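Local coordinates for protein agmatinase (Burkholderia thailandensis, PDB 4DZ4) that probably hydrolyses agmatine to putrescine and urea, using a pair of manganese ions in each subunit, at residues 38-52 against 92-104. Sequence-based numbering, arbitrary orientation.
Sequences RNYTRDLDGVDVVVS and PFDDLAVIDYGDC. With EDO (1,2-ethanediol), chain Z.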
# COMPACT_ATOMS: atom_id res chain seq x y z
N ARG B 38 -7.84 21.37 -18.64
CA ARG B 38 -7.57 22.40 -19.62
C ARG B 38 -7.21 21.82 -21.00
O ARG B 38 -6.76 20.66 -21.13
CB ARG B 38 -6.50 23.39 -19.11
CG ARG B 38 -6.90 24.20 -17.88
CD ARG B 38 -8.42 24.45 -17.76
NE ARG B 38 -8.96 25.21 -18.86
CZ ARG B 38 -10.26 25.25 -19.18
NH1 ARG B 38 -10.62 25.98 -20.20
NH2 ARG B 38 -11.18 24.53 -18.52
N ASN B 39 -7.44 22.61 -22.05
CA ASN B 39 -7.18 22.09 -23.40
C ASN B 39 -5.76 21.57 -23.54
O ASN B 39 -4.81 22.29 -23.21
CB ASN B 39 -7.35 23.18 -24.45
CG ASN B 39 -8.79 23.65 -24.58
OD1 ASN B 39 -9.66 23.27 -23.81
ND2 ASN B 39 -9.03 24.48 -25.59
N TYR B 40 -5.62 20.35 -24.04
CA TYR B 40 -4.31 19.85 -24.50
C TYR B 40 -3.97 20.45 -25.86
O TYR B 40 -4.65 20.17 -26.86
CB TYR B 40 -4.36 18.33 -24.67
CG TYR B 40 -3.93 17.50 -23.48
CD1 TYR B 40 -2.82 17.85 -22.69
CD2 TYR B 40 -4.61 16.32 -23.18
CE1 TYR B 40 -2.44 17.06 -21.61
CE2 TYR B 40 -4.20 15.49 -22.13
CZ TYR B 40 -3.13 15.86 -21.36
OH TYR B 40 -2.74 15.05 -20.33
N THR B 41 -2.92 21.24 -25.90
CA THR B 41 -2.51 21.89 -27.17
C THR B 41 -1.11 22.46 -27.04
O THR B 41 -0.69 22.81 -25.95
CB THR B 41 -3.48 23.02 -27.60
OG1 THR B 41 -3.10 23.51 -28.90
CG2 THR B 41 -3.48 24.19 -26.58
N ARG B 42 -0.43 22.58 -28.19
CA ARG B 42 0.87 23.25 -28.30
C ARG B 42 0.71 24.65 -28.97
O ARG B 42 1.71 25.37 -29.13
CB ARG B 42 1.86 22.39 -29.09
CG ARG B 42 2.15 20.99 -28.49
CD ARG B 42 3.20 21.11 -27.42
NE ARG B 42 3.56 19.90 -26.68
CZ ARG B 42 4.69 19.22 -26.90
NH1 ARG B 42 5.53 19.61 -27.87
NH2 ARG B 42 4.99 18.17 -26.15
N ASP B 43 -0.52 25.03 -29.31
CA ASP B 43 -0.83 26.35 -29.88
C ASP B 43 -0.96 27.39 -28.79
O ASP B 43 -1.81 27.29 -27.92
CB ASP B 43 -2.13 26.29 -30.69
CG ASP B 43 -2.00 25.40 -31.92
OD1 ASP B 43 -0.88 25.29 -32.46
OD2 ASP B 43 -3.02 24.81 -32.35
N LEU B 44 -0.10 28.40 -28.83
CA LEU B 44 0.02 29.31 -27.70
C LEU B 44 -0.67 30.67 -27.92
O LEU B 44 -0.69 31.48 -27.02
CB LEU B 44 1.50 29.51 -27.36
CG LEU B 44 2.33 28.25 -27.06
CD1 LEU B 44 3.78 28.61 -26.79
CD2 LEU B 44 1.76 27.48 -25.88
N ASP B 45 -1.23 30.90 -29.11
CA ASP B 45 -1.90 32.17 -29.39
C ASP B 45 -3.09 32.40 -28.46
O ASP B 45 -3.96 31.53 -28.31
CB ASP B 45 -2.38 32.23 -30.84
CG ASP B 45 -1.28 32.58 -31.81
OD1 ASP B 45 -0.14 32.87 -31.38
OD2 ASP B 45 -1.57 32.58 -33.03
N GLY B 46 -3.13 33.58 -27.85
CA GLY B 46 -4.22 33.98 -26.97
C GLY B 46 -4.19 33.28 -25.62
O GLY B 46 -5.18 33.33 -24.89
N VAL B 47 -3.07 32.64 -25.28
CA VAL B 47 -2.95 31.89 -24.01
C VAL B 47 -2.33 32.75 -22.91
O VAL B 47 -1.31 33.39 -23.12
CB VAL B 47 -2.16 30.58 -24.19
CG1 VAL B 47 -1.87 29.92 -22.83
CG2 VAL B 47 -2.92 29.63 -25.09
N ASP B 48 -2.93 32.73 -21.73
CA ASP B 48 -2.41 33.50 -20.58
C ASP B 48 -1.44 32.70 -19.72
O ASP B 48 -0.44 33.23 -19.24
CB ASP B 48 -3.57 33.95 -19.68
CG ASP B 48 -4.55 34.89 -20.40
OD1 ASP B 48 -4.09 35.81 -21.09
OD2 ASP B 48 -5.78 34.71 -20.26
N VAL B 49 -1.75 31.43 -19.51
CA VAL B 49 -0.90 30.55 -18.71
C VAL B 49 -0.76 29.19 -19.38
O VAL B 49 -1.77 28.59 -19.80
CB VAL B 49 -1.42 30.33 -17.28
CG1 VAL B 49 -0.41 29.50 -16.48
CG2 VAL B 49 -1.71 31.66 -16.57
N VAL B 50 0.48 28.71 -19.45
CA VAL B 50 0.77 27.36 -19.96
C VAL B 50 1.20 26.47 -18.79
O VAL B 50 2.22 26.75 -18.14
CB VAL B 50 1.89 27.37 -21.00
CG1 VAL B 50 2.28 25.94 -21.39
CG2 VAL B 50 1.42 28.16 -22.23
N VAL B 51 0.44 25.40 -18.57
CA VAL B 51 0.84 24.35 -17.63
C VAL B 51 1.63 23.31 -18.43
O VAL B 51 1.17 22.88 -19.50
CB VAL B 51 -0.39 23.67 -16.97
CG1 VAL B 51 0.06 22.57 -15.99
CG2 VAL B 51 -1.20 24.71 -16.21
N SER B 52 2.79 22.87 -17.92
CA SER B 52 3.53 21.81 -18.61
C SER B 52 4.25 21.01 -17.56
O SER B 52 4.42 21.49 -16.43
CB SER B 52 4.51 22.39 -19.65
OG SER B 52 5.61 23.05 -19.03
N PRO B 92 -12.08 30.38 -12.94
CA PRO B 92 -11.05 31.23 -13.50
C PRO B 92 -10.96 31.12 -15.02
O PRO B 92 -10.44 32.04 -15.65
CB PRO B 92 -9.75 30.71 -12.85
CG PRO B 92 -10.05 29.31 -12.45
CD PRO B 92 -11.52 29.28 -12.11
N PHE B 93 -11.49 30.04 -15.60
CA PHE B 93 -11.25 29.78 -17.03
C PHE B 93 -12.22 30.53 -17.90
O PHE B 93 -12.09 30.53 -19.12
CB PHE B 93 -11.22 28.27 -17.31
CG PHE B 93 -10.30 27.54 -16.38
CD1 PHE B 93 -8.96 27.92 -16.29
CD2 PHE B 93 -10.78 26.52 -15.57
CE1 PHE B 93 -8.10 27.27 -15.41
CE2 PHE B 93 -9.90 25.85 -14.70
CZ PHE B 93 -8.59 26.25 -14.61
N ASP B 94 -13.17 31.22 -17.27
CA ASP B 94 -14.07 32.10 -18.02
C ASP B 94 -13.34 33.30 -18.58
O ASP B 94 -13.75 33.85 -19.61
CB ASP B 94 -15.28 32.50 -17.18
CG ASP B 94 -16.30 31.39 -17.09
OD1 ASP B 94 -16.31 30.51 -17.99
OD2 ASP B 94 -17.08 31.38 -16.11
N ASP B 95 -12.27 33.74 -17.92
CA ASP B 95 -11.52 34.87 -18.46
C ASP B 95 -10.01 34.79 -18.34
O ASP B 95 -9.33 35.75 -18.67
CB ASP B 95 -12.06 36.22 -17.94
CG ASP B 95 -12.15 36.28 -16.45
OD1 ASP B 95 -11.34 35.62 -15.75
OD2 ASP B 95 -13.05 36.99 -15.95
N LEU B 96 -9.50 33.63 -17.90
CA LEU B 96 -8.08 33.33 -17.96
C LEU B 96 -7.89 32.11 -18.85
O LEU B 96 -8.45 31.04 -18.58
CB LEU B 96 -7.50 33.01 -16.56
CG LEU B 96 -5.97 32.81 -16.46
CD1 LEU B 96 -5.19 34.11 -16.53
CD2 LEU B 96 -5.61 32.08 -15.16
N ALA B 97 -7.08 32.28 -19.89
CA ALA B 97 -6.86 31.26 -20.93
C ALA B 97 -5.65 30.41 -20.50
O ALA B 97 -4.52 30.87 -20.52
CB ALA B 97 -6.61 31.94 -22.27
N VAL B 98 -5.95 29.19 -20.08
CA VAL B 98 -4.95 28.25 -19.53
C VAL B 98 -5.01 26.97 -20.35
O VAL B 98 -6.10 26.43 -20.55
CB VAL B 98 -5.26 27.91 -18.06
CG1 VAL B 98 -4.17 27.00 -17.46
CG2 VAL B 98 -5.38 29.18 -17.23
N ILE B 99 -3.84 26.49 -20.80
CA ILE B 99 -3.77 25.23 -21.53
C ILE B 99 -2.81 24.28 -20.83
O ILE B 99 -2.00 24.70 -19.98
CB ILE B 99 -3.33 25.42 -22.99
CG1 ILE B 99 -1.85 25.92 -23.03
CG2 ILE B 99 -4.32 26.35 -23.68
CD1 ILE B 99 -1.12 25.87 -24.37
N ASP B 100 -2.93 23.00 -21.17
CA ASP B 100 -1.93 22.00 -20.78
C ASP B 100 -1.15 21.64 -22.07
O ASP B 100 -1.68 21.06 -23.01
CB ASP B 100 -2.61 20.79 -20.12
CG ASP B 100 -1.62 19.81 -19.48
OD1 ASP B 100 -0.47 19.76 -19.95
OD2 ASP B 100 -2.02 19.10 -18.53
N TYR B 101 0.12 22.00 -22.06
CA TYR B 101 1.06 21.85 -23.17
C TYR B 101 1.50 20.39 -23.30
O TYR B 101 2.06 19.99 -24.33
CB TYR B 101 2.27 22.74 -22.84
CG TYR B 101 3.44 22.79 -23.84
CD1 TYR B 101 3.60 23.86 -24.70
CD2 TYR B 101 4.40 21.78 -23.86
CE1 TYR B 101 4.69 23.91 -25.59
CE2 TYR B 101 5.47 21.80 -24.75
CZ TYR B 101 5.62 22.87 -25.60
OH TYR B 101 6.71 22.86 -26.48
N GLY B 102 1.25 19.59 -22.27
CA GLY B 102 1.91 18.30 -22.16
C GLY B 102 3.27 18.46 -21.47
O GLY B 102 3.43 19.29 -20.56
N ASP B 103 4.27 17.71 -21.91
CA ASP B 103 5.55 17.70 -21.21
C ASP B 103 6.76 18.11 -22.04
O ASP B 103 6.75 18.03 -23.28
CB ASP B 103 5.82 16.28 -20.65
CG ASP B 103 4.78 15.85 -19.63
OD1 ASP B 103 4.32 16.69 -18.82
OD2 ASP B 103 4.40 14.65 -19.64
N CYS B 104 7.80 18.55 -21.33
CA CYS B 104 9.11 18.78 -21.93
C CYS B 104 9.74 17.42 -22.19
O CYS B 104 10.06 16.72 -21.25
CB CYS B 104 9.99 19.60 -20.99
SG CYS B 104 11.64 19.95 -21.69
C1 EDO Z . -0.78 19.94 -32.04
O1 EDO Z . 0.49 20.47 -32.47
C2 EDO Z . -1.01 20.39 -30.61
O2 EDO Z . -1.14 21.82 -30.67
O HOH W 1 -8.76 28.47 -19.88
O HOH W 2 -8.02 25.47 -21.99
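The guanidinium of Arg38 stacks on Phe93 as an off-centre cation-pi pair, the two planes only 10° apart and their centres 4.1 Å apart, while Arg38 CD sits over the middle of the ring. Bends at chi2 (-29°) and chi3 (-62°) fold the arginine chain down onto that face; Pro92 CG backs the opposite one, and Leu96 O and Val98 CG2 lie at the ring's edge. Val98 O comes to the edge of the guanidinium, and NH1 donates a hydrogen bond to Gly22 O. Arg42 CD makes a CH-pi contact over the face of Tyr101, 3.5 Å from the ring centroid, and its guanidinium, nearly parallel to the ring, has CE2 beneath its rim; Leu44 CD2 is at the ring edge. Arg42 NE also donates to Tyr101 O (2.8 Å), fixing the arginine across the ring, and its NH2 makes a salt bridge to Asp12 of the second subunit. At the other end Asp48 OD2 takes Ala97 N in a nearly straight bond of 2.8 Å and also pairs with Lys320. Ile99 CD1 packs against Leu44 CD2 (3.6 Å) and Thr41 CG2. Away from the manganese ions, strand 98-103 runs between 49-54 and the edge strand 39-40, backbone-bonded to both, in the parallel sheet of the arginase-family alpha/beta fold.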